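Local atomic coordinates of succinate-semialdehyde dehydrogenase (NAD(P)(+)) (PDB entry 3RH9), a protein that probably catalyses the NAD(P)+-dependent oxidation of succinate semialdehyde to succinate. Residues A114-Y119 / I164-S169; R146-T151 / A174-V179. One frame throughout, in Å; residues are numbered along the deposited sequence.

Contact 1 (A114-Y119 / I164-S169); sequences AGFFDY and IAKKLS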
loop_
_atom_site.group_PDB
_atom_site.type_symbol
_atom_site.label_atom_id
_atom_site.label_comp_id
_atom_site.label_asym_id
_atom_site.label_seq_id
_atom_site.Cartn_x
_atom_site.Cartn_y
_atom_site.Cartn_z
ATOM N N ALA A 114 3.783 -25.114 -3.003
ATOM C CA ALA A 114 3.389 -25.477 -4.355
ATOM C C ALA A 114 2.015 -24.929 -4.698
ATOM O O ALA A 114 1.734 -24.650 -5.852
ATOM C CB ALA A 114 3.416 -26.982 -4.519
ATOM N N GLY A 115 1.168 -24.777 -3.684
ATOM C CA GLY A 115 -0.223 -24.412 -3.887
ATOM C C GLY A 115 -0.412 -22.939 -4.196
ATOM O O GLY A 115 -1.482 -22.509 -4.646
ATOM N N PHE A 116 0.627 -22.154 -3.937
ATOM C CA PHE A 116 0.587 -20.743 -4.275
ATOM C C PHE A 116 0.786 -20.599 -5.765
ATOM O O PHE A 116 0.094 -19.836 -6.446
ATOM C CB PHE A 116 1.651 -19.970 -3.495
ATOM C CG PHE A 116 1.252 -19.695 -2.085
ATOM C CD1 PHE A 116 0.336 -18.693 -1.798
ATOM C CD2 PHE A 116 1.753 -20.465 -1.040
ATOM C CE1 PHE A 116 -0.057 -18.441 -0.502
ATOM C CE2 PHE A 116 1.358 -20.214 0.271
ATOM C CZ PHE A 116 0.445 -19.201 0.536
ATOM N N PHE A 117 1.734 -21.367 -6.267
ATOM C CA PHE A 117 2.007 -21.393 -7.685
ATOM C C PHE A 117 0.822 -21.962 -8.438
ATOM O O PHE A 117 0.455 -21.475 -9.503
ATOM C CB PHE A 117 3.290 -22.170 -7.940
ATOM C CG PHE A 117 4.517 -21.378 -7.631
ATOM C CD1 PHE A 117 5.196 -21.571 -6.456
ATOM C CD2 PHE A 117 4.966 -20.403 -8.507
ATOM C CE1 PHE A 117 6.325 -20.826 -6.174
ATOM C CE2 PHE A 117 6.079 -19.656 -8.229
ATOM C CZ PHE A 117 6.764 -19.865 -7.069
ATOM N N ASP A 118 0.207 -22.986 -7.871
ATOM C CA ASP A 118 -0.960 -23.561 -8.500
ATOM C C ASP A 118 -2.050 -22.514 -8.545
ATOM O O ASP A 118 -2.704 -22.323 -9.562
ATOM C CB ASP A 118 -1.459 -24.795 -7.742
ATOM C CG ASP A 118 -2.553 -25.532 -8.503
ATOM O OD1 ASP A 118 -2.373 -25.823 -9.712
ATOM O OD2 ASP A 118 -3.605 -25.809 -7.902
ATOM N N TYR A 119 -2.240 -21.822 -7.435
ATOM C CA TYR A 119 -3.366 -20.932 -7.344
ATOM C C TYR A 119 -3.173 -19.757 -8.293
ATOM O O TYR A 119 -4.125 -19.278 -8.907
ATOM C CB TYR A 119 -3.587 -20.467 -5.916
ATOM C CG TYR A 119 -4.648 -19.418 -5.854
ATOM C CD1 TYR A 119 -4.323 -18.076 -5.996
ATOM C CD2 TYR A 119 -5.989 -19.767 -5.693
ATOM C CE1 TYR A 119 -5.300 -17.109 -5.963
ATOM C CE2 TYR A 119 -6.981 -18.794 -5.656
ATOM C CZ TYR A 119 -6.623 -17.471 -5.796
ATOM O OH TYR A 119 -7.583 -16.496 -5.758
ATOM N N ILE A 164 8.853 -17.398 0.395
ATOM C CA ILE A 164 9.213 -17.020 -0.955
ATOM C C ILE A 164 8.133 -17.425 -1.962
ATOM O O ILE A 164 7.916 -16.730 -2.948
ATOM C CB ILE A 164 10.557 -17.618 -1.364
ATOM C CG1 ILE A 164 11.071 -16.921 -2.628
ATOM C CG2 ILE A 164 10.411 -19.112 -1.575
ATOM C CD1 ILE A 164 10.981 -15.401 -2.580
ATOM N N ALA A 165 7.450 -18.536 -1.696
ATOM C CA ALA A 165 6.441 -19.062 -2.616
ATOM C C ALA A 165 5.267 -18.104 -2.769
ATOM O O ALA A 165 4.721 -17.952 -3.864
ATOM C CB ALA A 165 5.956 -20.422 -2.160
ATOM N N LYS A 166 4.882 -17.466 -1.662
ATOM C CA LYS A 166 3.805 -16.483 -1.669
ATOM C C LYS A 166 4.189 -15.294 -2.538
ATOM O O LYS A 166 3.368 -14.754 -3.273
ATOM C CB LYS A 166 3.491 -15.979 -0.253
ATOM C CG LYS A 166 3.045 -17.045 0.755
ATOM C CD LYS A 166 3.002 -16.457 2.168
ATOM C CE LYS A 166 2.312 -17.387 3.160
ATOM N NZ LYS A 166 2.119 -16.759 4.523
ATOM N N LYS A 167 5.440 -14.877 -2.453
ATOM C CA LYS A 167 5.835 -13.658 -3.128
ATOM C C LYS A 167 6.098 -13.886 -4.608
ATOM O O LYS A 167 5.766 -13.049 -5.436
ATOM C CB LYS A 167 7.065 -13.033 -2.460
ATOM C CG LYS A 167 6.887 -12.691 -1.003
ATOM C CD LYS A 167 8.075 -11.891 -0.476
ATOM C CE LYS A 167 7.939 -11.637 1.014
ATOM N NZ LYS A 167 6.714 -10.853 1.325
ATOM N N LEU A 168 6.701 -15.020 -4.934
ATOM C CA LEU A 168 7.204 -15.240 -6.283
ATOM C C LEU A 168 6.101 -15.680 -7.231
ATOM O O LEU A 168 6.087 -15.296 -8.389
ATOM C CB LEU A 168 8.352 -16.235 -6.272
ATOM C CG LEU A 168 9.063 -16.391 -7.612
ATOM C CD1 LEU A 168 9.214 -15.033 -8.285
ATOM C CD2 LEU A 168 10.414 -17.108 -7.460
ATOM N N SER A 169 5.166 -16.472 -6.729
ATOM C CA SER A 169 3.983 -16.828 -7.498
ATOM C C SER A 169 3.202 -15.597 -7.968
ATOM O O SER A 169 2.715 -15.561 -9.098
ATOM C CB SER A 169 3.079 -17.733 -6.682
ATOM O OG SER A 169 2.852 -17.177 -5.402
#

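Contact 2 (R146-T151 / A174-V179); sequences RPVGVT and AGCPSV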
loop_
_atom_site.group_PDB
_atom_site.type_symbol
_atom_site.label_atom_id
_atom_site.label_comp_id
_atom_site.label_asym_id
_atom_site.label_seq_id
_atom_site.Cartn_x
_atom_site.Cartn_y
_atom_site.Cartn_z
ATOM N N ARG A 146 0.053 -3.156 -15.239
ATOM C CA ARG A 146 1.444 -3.333 -15.682
ATOM C C ARG A 146 2.317 -3.892 -14.559
ATOM O O ARG A 146 2.047 -3.671 -13.371
ATOM C CB ARG A 146 2.075 -1.992 -16.119
ATOM C CG ARG A 146 1.212 -1.068 -16.938
ATOM C CD ARG A 146 0.977 -1.622 -18.301
ATOM N NE ARG A 146 0.213 -0.705 -19.128
ATOM C CZ ARG A 146 -0.301 -1.024 -20.310
ATOM N NH1 ARG A 146 -0.133 -2.246 -20.791
ATOM N NH2 ARG A 146 -0.986 -0.125 -21.007
ATOM N N PRO A 147 3.390 -4.583 -14.924
ATOM C CA PRO A 147 4.372 -5.014 -13.929
ATOM C C PRO A 147 4.925 -3.812 -13.178
ATOM O O PRO A 147 5.281 -2.850 -13.846
ATOM C CB PRO A 147 5.484 -5.620 -14.788
ATOM C CG PRO A 147 4.812 -6.035 -16.044
ATOM C CD PRO A 147 3.680 -5.087 -16.271
ATOM N N VAL A 148 5.036 -3.846 -11.849
ATOM C CA VAL A 148 5.627 -2.691 -11.160
ATOM C C VAL A 148 7.055 -2.481 -11.621
ATOM O O VAL A 148 7.564 -1.373 -11.609
ATOM C CB VAL A 148 5.594 -2.754 -9.583
ATOM C CG1 VAL A 148 4.208 -2.448 -9.047
ATOM C CG2 VAL A 148 6.147 -4.092 -9.028
ATOM N N GLY A 149 7.704 -3.554 -12.033
ATOM C CA GLY A 149 9.083 -3.451 -12.440
ATOM C C GLY A 149 9.816 -4.499 -11.665
ATOM O O GLY A 149 9.190 -5.416 -11.145
ATOM N N VAL A 150 11.133 -4.368 -11.588
ATOM C CA VAL A 150 11.956 -5.327 -10.857
ATOM C C VAL A 150 11.726 -5.232 -9.336
ATOM O O VAL A 150 11.867 -4.157 -8.733
ATOM C CB VAL A 150 13.471 -5.155 -11.195
ATOM C CG1 VAL A 150 14.317 -6.052 -10.329
ATOM C CG2 VAL A 150 13.720 -5.451 -12.652
ATOM N N THR A 151 11.374 -6.352 -8.716
ATOM C CA THR A 151 11.117 -6.329 -7.284
ATOM C C THR A 151 12.190 -7.037 -6.478
ATOM O O THR A 151 12.848 -7.933 -6.964
ATOM C CB THR A 151 9.748 -6.944 -6.951
ATOM O OG1 THR A 151 9.693 -8.295 -7.427
ATOM C CG2 THR A 151 8.663 -6.149 -7.627
ATOM N N ALA A 174 2.578 -11.527 -12.499
ATOM C CA ALA A 174 2.573 -10.105 -12.851
ATOM C C ALA A 174 3.571 -9.746 -13.967
ATOM O O ALA A 174 3.485 -8.676 -14.588
ATOM C CB ALA A 174 2.855 -9.272 -11.616
ATOM N N GLY A 175 4.519 -10.641 -14.214
ATOM C CA GLY A 175 5.575 -10.377 -15.169
ATOM C C GLY A 175 6.712 -9.590 -14.541
ATOM O O GLY A 175 7.449 -8.903 -15.238
ATOM N N CYS A 176 6.850 -9.685 -13.218
ATOM C CA CYS A 176 7.883 -8.937 -12.497
ATOM C C CYS A 176 9.138 -9.746 -12.292
ATOM O O CYS A 176 9.119 -10.720 -11.558
ATOM C CB CYS A 176 7.367 -8.468 -11.129
ATOM S SG CYS A 176 6.349 -6.994 -11.250
ATOM N N PRO A 177 10.235 -9.348 -12.948
ATOM C CA PRO A 177 11.524 -9.971 -12.631
ATOM C C PRO A 177 11.869 -9.658 -11.179
ATOM O O PRO A 177 11.545 -8.585 -10.674
ATOM C CB PRO A 177 12.505 -9.273 -13.589
ATOM C CG PRO A 177 11.648 -8.658 -14.667
ATOM C CD PRO A 177 10.357 -8.307 -13.984
ATOM N N SER A 178 12.508 -10.587 -10.493
ATOM C CA SER A 178 12.752 -10.387 -9.081
ATOM C C SER A 178 14.192 -10.685 -8.674
ATOM O O SER A 178 14.893 -11.471 -9.306
ATOM C CB SER A 178 11.763 -11.215 -8.259
ATOM O OG SER A 178 11.694 -12.551 -8.729
ATOM N N VAL A 179 14.624 -10.021 -7.614
ATOM C CA VAL A 179 15.910 -10.274 -7.006
ATOM C C VAL A 179 15.597 -10.829 -5.630
ATOM O O VAL A 179 14.847 -10.211 -4.874
ATOM C CB VAL A 179 16.689 -8.978 -6.883
ATOM C CG1 VAL A 179 17.938 -9.189 -6.062
ATOM C CG2 VAL A 179 17.018 -8.439 -8.247
#

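Contact 1 (A114-Y119 / I164-S169)
Phe116 and Lys166 meet ring to methylene where helices 103-123 and 162-174 of the aldehyde dehydrogenase fold pack side by side in a buried contact. The second is a connecting helix of the Rossmann-type nucleotide-binding domain. The axes of the two segments run nearly parallel, 17° apart and 8.4 Å at closest approach. Lys166 CG lies over one face of the Phe116 ring, 3.6 Å from its centroid, a CH-pi contact displaced toward CZ. Beyond CG the extended chain carries Lys166 CE past Phe116 CZ, at 3.7 Å. An aliphatic stem suits this apolar wall while the amino end travels on: the lysine side chain comes near Glu256, the predicted active-site residue, and touches Glu465. Phe117 is the second ring, its CG anti to its own carbonyl carbon (chi1 -78°), which swings the ring across to the other helix. There Ser169 CB sits over one face, 3.9 Å from the centroid, while Phe117 CZ touches Leu168 CB at 4.0 Å and Phe117 CE1 approaches Ala165 CB at 4.1 Å. Behind these contacts, Tyr112 meets Phe116 edge-to-face, and Phe193 of helix 188-197 packs on Phe117. A leucine in place of Phe116 would probably leave the lysine methylenes without a flat face to lie on and free to shift. Small residues suit the seam: Ala165 leaves room for both rings, and Ser169, its hydroxyl probably satisfied within its own helix by Ala165 O, lets the Phe117 ring lie on its CB and brings its OG to 3.6 Å from Phe116 CB.

Contact 2 (R146-T151 / A174-V179)
Thr151 and Ser178 pair as a parallel beta bridge, their CA atoms 4.7 Å apart, where the two strands of a beta-alpha-beta crossover, 151-154 and 178-181, come together in the Rossmann-type domain. Thr151 uses both its backbone groups: its N donates to Pro177 O at 3.0 Å, and its O accepts from Val179 N at 2.8 Å, each bond close to straight. The threonine thus reaches the residues on both sides of Ser178, as a parallel pair requires. Pro177 has no N-H to give, but the bridge asks only for its carbonyl, which also receives a CA-H...O contact from Val150 CA at 3.3 Å. Two glycines shape the approaches. Gly175 ends helix 162-174 in a Schellman motif with positive phi, and Gly149 takes a positive phi of 128°, where a side chain would run into the preceding carbonyl. Among the side chains, Cys176 points at the opposite segment: its SG lies 3.7 Å from Val148 CG2 and 3.9 Å from Pro147 CB, a compact sulfur fitting the bend of 147-149. The Pro147 ring rests with CG on Ala174 O, and its own carbonyl accepts a hydrogen bond from Arg436 of the second subunit. Val150 divides its branches: with CG1 anti to the backbone N (chi1 174°), that methyl faces Val179 CG2, while Val150 CG2 meets Pro177 CB at 4.1 Å, the valine and proline side chains crossing at about a right angle. Helix 48-61 packs against Val150, Pro177 and Val179. Directional backbone bonds therefore fix the register of two interior strands, whereas less directional side-chain packing, partly against backbone carbonyls, joins the turns leading into them.

Following the chain from the N terminus, helix 103-123 is the first of the elements concerned; the chain then runs through strand 140-147 into strand 151-154, helix 162-174 and strand 178-181. Contact 1 closes the loop from 114-119 to 164-169, and contact 2 the shorter one from 146-151 to 174-179; since 146-151 lies inside the first loop and 174-179 beyond it, the two cross rather than nest. Helix 162-174 leads directly from one to the other. Contact 1 ties that helix to the preceding helix 103-123, and contact 2 sets the strands before and after it side by side. Their centres are about 15 Å apart, and they touch where Leu168 CD1 packs 3.5 Å from Ser178 OG.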